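Side-chain contacts in putative uncharacterized protein (Leishmania major, PDB 3M3I), which is of unknown function but belongs to the DUF985 family of the cupin superfamily, with a jelly-roll beta-barrel fold probably like that of other cupins: residues A[95-100]-A[203-208]; A[131-136]-A[164-169]. All blocks are in the same frame, centred on the assembly; numbering follows the deposited sequence.

In the fold
After an N-terminal helix and the first strands of the seven-stranded sheet, the chain reaches strand 92-98, whose last part opens contact 1, and after a partly disordered connection it returns antiparallel as strand 130-136, which opens contact 2. The loop between strands 155-159 and 172-179 then closes contact 2 by bringing residues 164-169 back to that second strand. Contact 1 closes last, when helix 203-209 folds back on residues 95-100, so the shorter loop lies wholly within the longer one. Their centres are about 16 Å apart, yet both rest on neighbouring strands of one five-stranded sheet: contact 1 joins it to the C-terminal helix, contact 2 to a surface loop.

Contact 1 (A[95-100]-A[203-208])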
ATOM      1  N   HIS A  95       1.340  -9.830  14.563  1.00 62.09           N
ATOM      2  CA  HIS A  95       1.758 -11.080  15.173  1.00 62.56           C
ATOM      3  C   HIS A  95       1.746 -12.121  14.074  1.00 62.49           C
ATOM      4  O   HIS A  95       0.678 -12.609  13.715  1.00 63.25           O
ATOM      5  CB  HIS A  95       0.778 -11.476  16.286  1.00 63.91           C
ATOM      6  CG  HIS A  95       0.644 -10.449  17.370  1.00 64.76           C
ATOM      7  ND1 HIS A  95       0.991 -10.697  18.680  1.00 66.31           N
ATOM      8  CD2 HIS A  95       0.188  -9.175  17.335  1.00 64.74           C
ATOM      9  CE1 HIS A  95       0.754  -9.618  19.404  1.00 67.42           C
ATOM     10  NE2 HIS A  95       0.275  -8.679  18.608  1.00 66.32           N
ATOM     11  N   VAL A  96       2.907 -12.469  13.546  1.00 62.24           N
ATOM     12  CA  VAL A  96       2.998 -13.306  12.347  1.00 62.66           C
ATOM     13  C   VAL A  96       3.649 -14.660  12.651  1.00 63.17           C
ATOM     14  O   VAL A  96       4.822 -14.714  13.004  1.00 63.29           O
ATOM     15  CB  VAL A  96       3.827 -12.591  11.244  1.00 62.78           C
ATOM     16  CG1 VAL A  96       3.874 -13.416   9.976  1.00 64.01           C
ATOM     17  CG2 VAL A  96       3.256 -11.212  10.942  1.00 62.38           C
ATOM     18  N   ILE A  97       2.901 -15.753  12.519  1.00 63.94           N
ATOM     19  CA  ILE A  97       3.500 -17.081  12.576  1.00 64.61           C
ATOM     20  C   ILE A  97       3.677 -17.545  11.130  1.00 65.63           C
ATOM     21  O   ILE A  97       2.704 -17.724  10.419  1.00 66.68           O
ATOM     22  CB  ILE A  97       2.641 -18.102  13.350  1.00 65.46           C
ATOM     23  CG1 ILE A  97       2.196 -17.546  14.709  1.00 65.34           C
ATOM     24  CG2 ILE A  97       3.428 -19.393  13.528  1.00 66.08           C
ATOM     25  CD1 ILE A  97       0.958 -18.222  15.289  1.00 66.98           C
ATOM     26  N   LEU A  98       4.916 -17.705  10.684  1.00 66.03           N
ATOM     27  CA  LEU A  98       5.187 -18.041   9.286  1.00 67.71           C
ATOM     28  C   LEU A  98       5.044 -19.531   9.087  1.00 69.13           C
ATOM     29  O   LEU A  98       5.390 -20.285   9.972  1.00 68.74           O
ATOM     30  CB  LEU A  98       6.608 -17.626   8.893  1.00 68.45           C
ATOM     31  CG  LEU A  98       7.040 -16.183   9.143  1.00 67.62           C
ATOM     32  CD1 LEU A  98       8.553 -16.077   8.947  1.00 69.34           C
ATOM     33  CD2 LEU A  98       6.313 -15.206   8.221  1.00 67.75           C
ATOM     34  N   LYS A  99       4.545 -19.946   7.926  1.00 87.97           N
ATOM     35  CA  LYS A  99       4.501 -21.365   7.551  1.00 87.62           C
ATOM     36  C   LYS A  99       5.913 -21.918   7.362  1.00 88.20           C
ATOM     37  O   LYS A  99       6.210 -23.026   7.780  1.00 88.88           O
ATOM     38  CB  LYS A  99       3.697 -21.552   6.266  1.00 88.19           C
ATOM     39  CG  LYS A  99       3.297 -22.976   5.971  1.00 89.29           C
ATOM     40  CD  LYS A  99       2.319 -22.997   4.808  1.00 91.18           C
ATOM     41  CE  LYS A  99       1.685 -24.362   4.603  1.00 93.70           C
ATOM     42  NZ  LYS A  99       0.532 -24.304   3.647  1.00 96.88           N
ATOM     43  N   ASP A 100       6.759 -21.149   6.688  1.00 88.64           N
ATOM     44  CA  ASP A 100       8.219 -21.322   6.742  1.00 90.40           C
ATOM     45  C   ASP A 100       8.811 -19.920   6.842  1.00 91.11           C
ATOM     46  O   ASP A 100       8.132 -18.951   6.501  1.00 90.16           O
ATOM     47  CB  ASP A 100       8.773 -22.008   5.493  1.00 91.70           C
ATOM     48  CG  ASP A 100       7.876 -23.101   4.961  1.00 91.74           C
ATOM     49  OD1 ASP A 100       8.149 -24.294   5.230  1.00 93.69           O
ATOM     50  OD2 ASP A 100       6.904 -22.767   4.256  1.00 90.75           O
ATOM     51  N   GLU A 203       1.720 -21.059  22.528  1.00 70.83           N
ATOM     52  CA  GLU A 203       0.565 -20.888  23.414  1.00 70.82           C
ATOM     53  C   GLU A 203       0.247 -19.433  23.743  1.00 70.13           C
ATOM     54  O   GLU A 203      -0.907 -19.026  23.689  1.00 69.38           O
ATOM     55  CB  GLU A 203       0.707 -21.701  24.709  1.00 72.63           C
ATOM     56  CG  GLU A 203      -0.509 -21.554  25.676  1.00 72.85           C
ATOM     57  CD  GLU A 203      -0.584 -22.631  26.783  1.00 74.71           C
ATOM     58  OE1 GLU A 203       0.298 -23.510  26.845  1.00 75.91           O
ATOM     59  OE2 GLU A 203      -1.536 -22.607  27.604  1.00 75.16           O
ATOM     60  N   ALA A 204       1.273 -18.652  24.078  1.00 70.60           N
ATOM     61  CA  ALA A 204       1.089 -17.257  24.489  1.00 70.31           C
ATOM     62  C   ALA A 204       0.430 -16.397  23.399  1.00 68.72           C
ATOM     63  O   ALA A 204      -0.550 -15.701  23.668  1.00 68.40           O
ATOM     64  CB  ALA A 204       2.408 -16.658  24.916  1.00 71.27           C
ATOM     65  N   VAL A 205       0.959 -16.438  22.179  1.00 67.93           N
ATOM     66  CA  VAL A 205       0.339 -15.707  21.064  1.00 66.54           C
ATOM     67  C   VAL A 205      -1.047 -16.293  20.764  1.00 65.91           C
ATOM     68  O   VAL A 205      -1.984 -15.552  20.465  1.00 65.27           O
ATOM     69  CB  VAL A 205       1.227 -15.697  19.776  1.00 65.98           C
ATOM     70  CG1 VAL A 205       1.677 -17.088  19.408  1.00 66.36           C
ATOM     71  CG2 VAL A 205       0.477 -15.077  18.590  1.00 64.66           C
ATOM     72  N   ILE A 206      -1.189 -17.614  20.883  1.00 66.34           N
ATOM     73  CA  ILE A 206      -2.473 -18.251  20.601  1.00 65.97           C
ATOM     74  C   ILE A 206      -3.554 -17.745  21.571  1.00 66.37           C
ATOM     75  O   ILE A 206      -4.591 -17.253  21.127  1.00 65.78           O
ATOM     76  CB  ILE A 206      -2.388 -19.782  20.629  1.00 66.67           C
ATOM     77  CG1 ILE A 206      -1.594 -20.289  19.423  1.00 66.28           C
ATOM     78  CG2 ILE A 206      -3.789 -20.408  20.605  1.00 66.66           C
ATOM     79  CD1 ILE A 206      -1.161 -21.743  19.558  1.00 67.41           C
ATOM     80  N   LYS A 207      -3.297 -17.845  22.872  1.00 67.54           N
ATOM     81  CA  LYS A 207      -4.246 -17.371  23.882  1.00 68.20           C
ATOM     82  C   LYS A 207      -4.455 -15.853  23.887  1.00 67.87           C
ATOM     83  O   LYS A 207      -5.487 -15.384  24.324  1.00 68.24           O
ATOM     84  CB  LYS A 207      -3.845 -17.864  25.283  1.00 69.72           C
ATOM     85  CG  LYS A 207      -4.238 -19.335  25.522  1.00 70.45           C
ATOM     86  CD  LYS A 207      -3.806 -19.841  26.874  1.00 72.12           C
ATOM     87  CE  LYS A 207      -4.354 -21.251  27.117  1.00 73.04           C
ATOM     88  NZ  LYS A 207      -4.287 -21.664  28.560  1.00 74.88           N
ATOM     89  N   GLN A 208      -3.474 -15.097  23.401  1.00 67.40           N
ATOM     90  CA  GLN A 208      -3.574 -13.642  23.284  1.00 67.21           C
ATOM     91  C   GLN A 208      -4.356 -13.256  22.040  1.00 66.12           C
ATOM     92  O   GLN A 208      -5.217 -12.395  22.114  1.00 66.30           O
ATOM     93  CB  GLN A 208      -2.175 -13.008  23.237  1.00 67.35           C
ATOM     94  CG  GLN A 208      -2.135 -11.462  23.027  1.00 67.31           C
ATOM     95  CD  GLN A 208      -0.710 -10.909  22.976  1.00 67.65           C
ATOM     96  OE1 GLN A 208       0.221 -11.487  23.561  1.00 68.38           O
ATOM     97  NE2 GLN A 208      -0.528  -9.793  22.273  1.00 67.33           N
TER
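Helix 203-209, near the C terminus, packs on the five-stranded sheet of the cupin fold, where Val-205 and Gln-208 meet His-95 and Ile-97 of strand 92-98. The axes of strand 95-98 and helix 203-208 approach to 10.5 Å, their N-to-C directions 128° apart. His-95 and Ile-97, two residues apart, point to the same side of the strand, toward the helix, and Val-205 fits against both. Its CG2 lies 4.3 Å from His-95 CB, at the base of the histidine. Its other methyl, CG1, is 4.3 Å from Ile-97 CD1, at the end of the isoleucine. One turn further on, Gln-208 crosses the histidine at about a right angle, its amide plane 82° from the imidazole. With CG anti to the backbone N (chi1 176°) and the chain straight beyond it, the amide reaches the ring, and NE2 stands 3.1 Å from His-95 CE1, a close approach without a hydrogen bond. The polar atoms of the buried ring are satisfied within the sheet instead: NE2 bonds Ser-159 OG, and ND1 has a weak bond with Tyr-131 OH. Together these two partners, on the flanking strands, help to set the ring's rotation. Tyr-131 also touches Val-205, while Ile-206 turns to helix 192-198. This is helix-on-sheet packing, here of a C-terminal helix against a sheet of a cupin-type fold.

Contact 2 (A[131-136]-A[164-169]); sequences YRRVLV and GADGQA
Asp-166 meets Leu-135 and approaches Arg-133 where a loop at the protein surface comes up to strand 130-136. The loop segment starts at Gly-164, whose positive phi (72°) suits a glycine and leads into a type I beta turn ending at Gly-167, closed by Gly-167 N to Gly-164 O at 3.0 Å. Ala-165 takes the second position of the turn; its side chain touches Arg-142, and its carbonyl oxygen accepts a weak hydrogen bond from Arg-139 NH1. Asp-166, the third position, sends its carboxylate to the strand, with CG anti to the carbonyl carbon (chi1 -66°). OD2 of Asp-166 does the touching: it sits 3.5 Å from Leu-135 CD2, with Leu-135 CD1 a little further off, facing both methyl groups at the end of a side chain that the aspartate crosses at about a right angle. The same oxygen lies 4.3 Å from Arg-133 NH2, obliquely to the guanidinium. That is too long for a salt bridge, so any attraction is probably modest. Arg-133 and Leu-135 point to the same side of the strand, and both also pack on Gln-93 of the neighbouring strand 92-98. After Gly-167 the backbone turns away; the amides of Gln-168 and Ala-169 both donate to Asp-90 OD1, which grips this end of the loop. Here a type I turn, in the loop that passes from the five-stranded to the seven-stranded sheet of a cupin beta barrel, touches through a single side chain the strand at one border of the five-stranded sheet.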
ATOM      1  N   TYR A 131       7.791 -17.384  15.052  1.00 95.14           N
ATOM      2  CA  TYR A 131       6.950 -16.260  15.440  1.00 91.81           C
ATOM      3  C   TYR A 131       7.728 -14.953  15.265  1.00 94.34           C
ATOM      4  O   TYR A 131       8.869 -14.819  15.732  1.00101.11           O
ATOM      5  CB  TYR A 131       6.480 -16.421  16.890  1.00 94.60           C
ATOM      6  CG  TYR A 131       5.694 -15.246  17.441  1.00 93.67           C
ATOM      7  CD1 TYR A 131       4.700 -14.622  16.696  1.00 88.24           C
ATOM      8  CD2 TYR A 131       5.930 -14.776  18.719  1.00 99.52           C
ATOM      9  CE1 TYR A 131       3.988 -13.551  17.203  1.00 88.92           C
ATOM     10  CE2 TYR A 131       5.217 -13.708  19.232  1.00100.13           C
ATOM     11  CZ  TYR A 131       4.250 -13.099  18.467  1.00 94.92           C
ATOM     12  OH  TYR A 131       3.550 -12.041  18.992  1.00 97.03           O
ATOM     13  N   ARG A 132       7.108 -13.997  14.579  1.00 89.96           N
ATOM     14  CA  ARG A 132       7.707 -12.693  14.347  1.00 92.59           C
ATOM     15  C   ARG A 132       6.758 -11.589  14.776  1.00 90.64           C
ATOM     16  O   ARG A 132       5.630 -11.507  14.287  1.00 85.44           O
ATOM     17  CB  ARG A 132       8.075 -12.535  12.874  1.00 91.34           C
ATOM     18  CG  ARG A 132       9.185 -13.490  12.438  1.00 96.00           C
ATOM     19  CD  ARG A 132      10.133 -12.830  11.462  1.00100.69           C
ATOM     20  NE  ARG A 132      11.138 -13.746  10.926  1.00106.64           N
ATOM     21  CZ  ARG A 132      12.227 -14.158  11.577  1.00115.05           C
ATOM     22  NH1 ARG A 132      12.472 -13.771  12.825  1.00118.25           N
ATOM     23  NH2 ARG A 132      13.073 -14.984  10.980  1.00121.49           N
ATOM     24  N   ARG A 133       7.223 -10.762  15.708  1.00 96.12           N
ATOM     25  CA  ARG A 133       6.513  -9.560  16.117  1.00 96.57           C
ATOM     26  C   ARG A 133       7.025  -8.401  15.265  1.00 98.03           C
ATOM     27  O   ARG A 133       8.221  -8.118  15.244  1.00103.64           O
ATOM     28  CB  ARG A 133       6.737  -9.294  17.611  1.00103.16           C
ATOM     29  CG  ARG A 133       6.188  -7.962  18.142  1.00106.25           C
ATOM     30  CD  ARG A 133       6.466  -7.825  19.643  1.00114.05           C
ATOM     31  NE  ARG A 133       6.273  -6.459  20.128  1.00119.38           N
ATOM     32  CZ  ARG A 133       7.139  -5.458  19.960  1.00124.25           C
ATOM     33  NH1 ARG A 133       8.284  -5.648  19.309  1.00124.97           N
ATOM     34  NH2 ARG A 133       6.855  -4.250  20.441  1.00129.72           N
ATOM     35  N   VAL A 134       6.117  -7.747  14.548  1.00 94.12           N
ATOM     36  CA  VAL A 134       6.471  -6.621  13.691  1.00 95.92           C
ATOM     37  C   VAL A 134       5.612  -5.418  14.052  1.00 97.37           C
ATOM     38  O   VAL A 134       4.398  -5.539  14.186  1.00 94.12           O
ATOM     39  CB  VAL A 134       6.274  -6.988  12.211  1.00 91.10           C
ATOM     40  CG1 VAL A 134       6.583  -5.816  11.302  1.00 93.87           C
ATOM     41  CG2 VAL A 134       7.140  -8.183  11.851  1.00 91.23           C
ATOM     42  N   LEU A 135       6.253  -4.265  14.236  1.00 63.69           N
ATOM     43  CA  LEU A 135       5.541  -3.005  14.443  1.00 63.54           C
ATOM     44  C   LEU A 135       5.463  -2.272  13.121  1.00 61.72           C
ATOM     45  O   LEU A 135       6.474  -1.895  12.600  1.00 60.65           O
ATOM     46  CB  LEU A 135       6.264  -2.128  15.456  1.00 64.33           C
ATOM     47  CG  LEU A 135       6.243  -2.596  16.913  1.00 66.87           C
ATOM     48  CD1 LEU A 135       7.371  -1.949  17.704  1.00 67.62           C
ATOM     49  CD2 LEU A 135       4.910  -2.298  17.542  1.00 69.13           C
ATOM     50  N   VAL A 136       4.262  -2.093  12.579  1.00 61.84           N
ATOM     51  CA  VAL A 136       4.039  -1.248  11.399  1.00 60.72           C
ATOM     52  C   VAL A 136       3.804   0.166  11.906  1.00 61.63           C
ATOM     53  O   VAL A 136       2.835   0.414  12.623  1.00 63.51           O
ATOM     54  CB  VAL A 136       2.807  -1.739  10.587  1.00 61.05           C
ATOM     55  CG1 VAL A 136       2.411  -0.720   9.485  1.00 60.54           C
ATOM     56  CG2 VAL A 136       3.096  -3.096   9.989  1.00 60.97           C
ATOM     57  N   GLY A 164       1.628   3.340  27.370  1.00102.38           N
ATOM     58  CA  GLY A 164       3.049   3.449  27.041  1.00104.32           C
ATOM     59  C   GLY A 164       3.297   4.139  25.707  1.00102.29           C
ATOM     60  O   GLY A 164       2.366   4.652  25.073  1.00 99.59           O
ATOM     61  N   ALA A 165       4.563   4.139  25.282  1.00104.00           N
ATOM     62  CA  ALA A 165       4.991   4.807  24.036  1.00103.10           C
ATOM     63  C   ALA A 165       4.218   4.359  22.784  1.00 98.19           C
ATOM     64  O   ALA A 165       3.981   5.168  21.889  1.00 97.15           O
ATOM     65  CB  ALA A 165       6.493   4.612  23.823  1.00106.02           C
ATOM     66  N   ASP A 166       3.841   3.082  22.728  1.00 93.32           N
ATOM     67  CA  ASP A 166       3.118   2.516  21.584  1.00 89.58           C
ATOM     68  C   ASP A 166       1.590   2.666  21.667  1.00 86.97           C
ATOM     69  O   ASP A 166       0.873   2.186  20.774  1.00 84.38           O
ATOM     70  CB  ASP A 166       3.421   1.019  21.458  1.00 89.39           C
ATOM     71  CG  ASP A 166       4.866   0.726  21.099  1.00 92.03           C
ATOM     72  OD1 ASP A 166       5.768   1.498  21.494  1.00 95.01           O
ATOM     73  OD2 ASP A 166       5.088  -0.314  20.435  1.00 91.64           O
ATOM     74  N   GLY A 167       1.092   3.300  22.732  1.00 88.15           N
ATOM     75  CA  GLY A 167      -0.346   3.416  22.962  1.00 86.36           C
ATOM     76  C   GLY A 167      -0.795   4.768  23.482  1.00 88.08           C
ATOM     77  O   GLY A 167      -1.229   4.881  24.623  1.00 89.33           O
ATOM     78  N   GLN A 168      -0.705   5.787  22.631  1.00 88.46           N
ATOM     79  CA  GLN A 168      -1.113   7.150  22.987  1.00 90.85           C
ATOM     80  C   GLN A 168      -2.397   7.592  22.282  1.00 89.47           C
ATOM     81  O   GLN A 168      -3.230   8.288  22.878  1.00 91.15           O
ATOM     82  CB  GLN A 168       0.015   8.146  22.665  1.00 93.66           C
ATOM     83  N   ALA A 169      -2.541   7.195  21.022  1.00 86.99           N
ATOM     84  CA  ALA A 169      -3.647   7.637  20.173  1.00 86.29           C
ATOM     85  C   ALA A 169      -4.898   6.749  20.268  1.00 84.45           C
ATOM     86  O   ALA A 169      -5.988   7.184  19.912  1.00 84.93           O
ATOM     87  CB  ALA A 169      -3.175   7.726  18.724  1.00 85.10           C
TER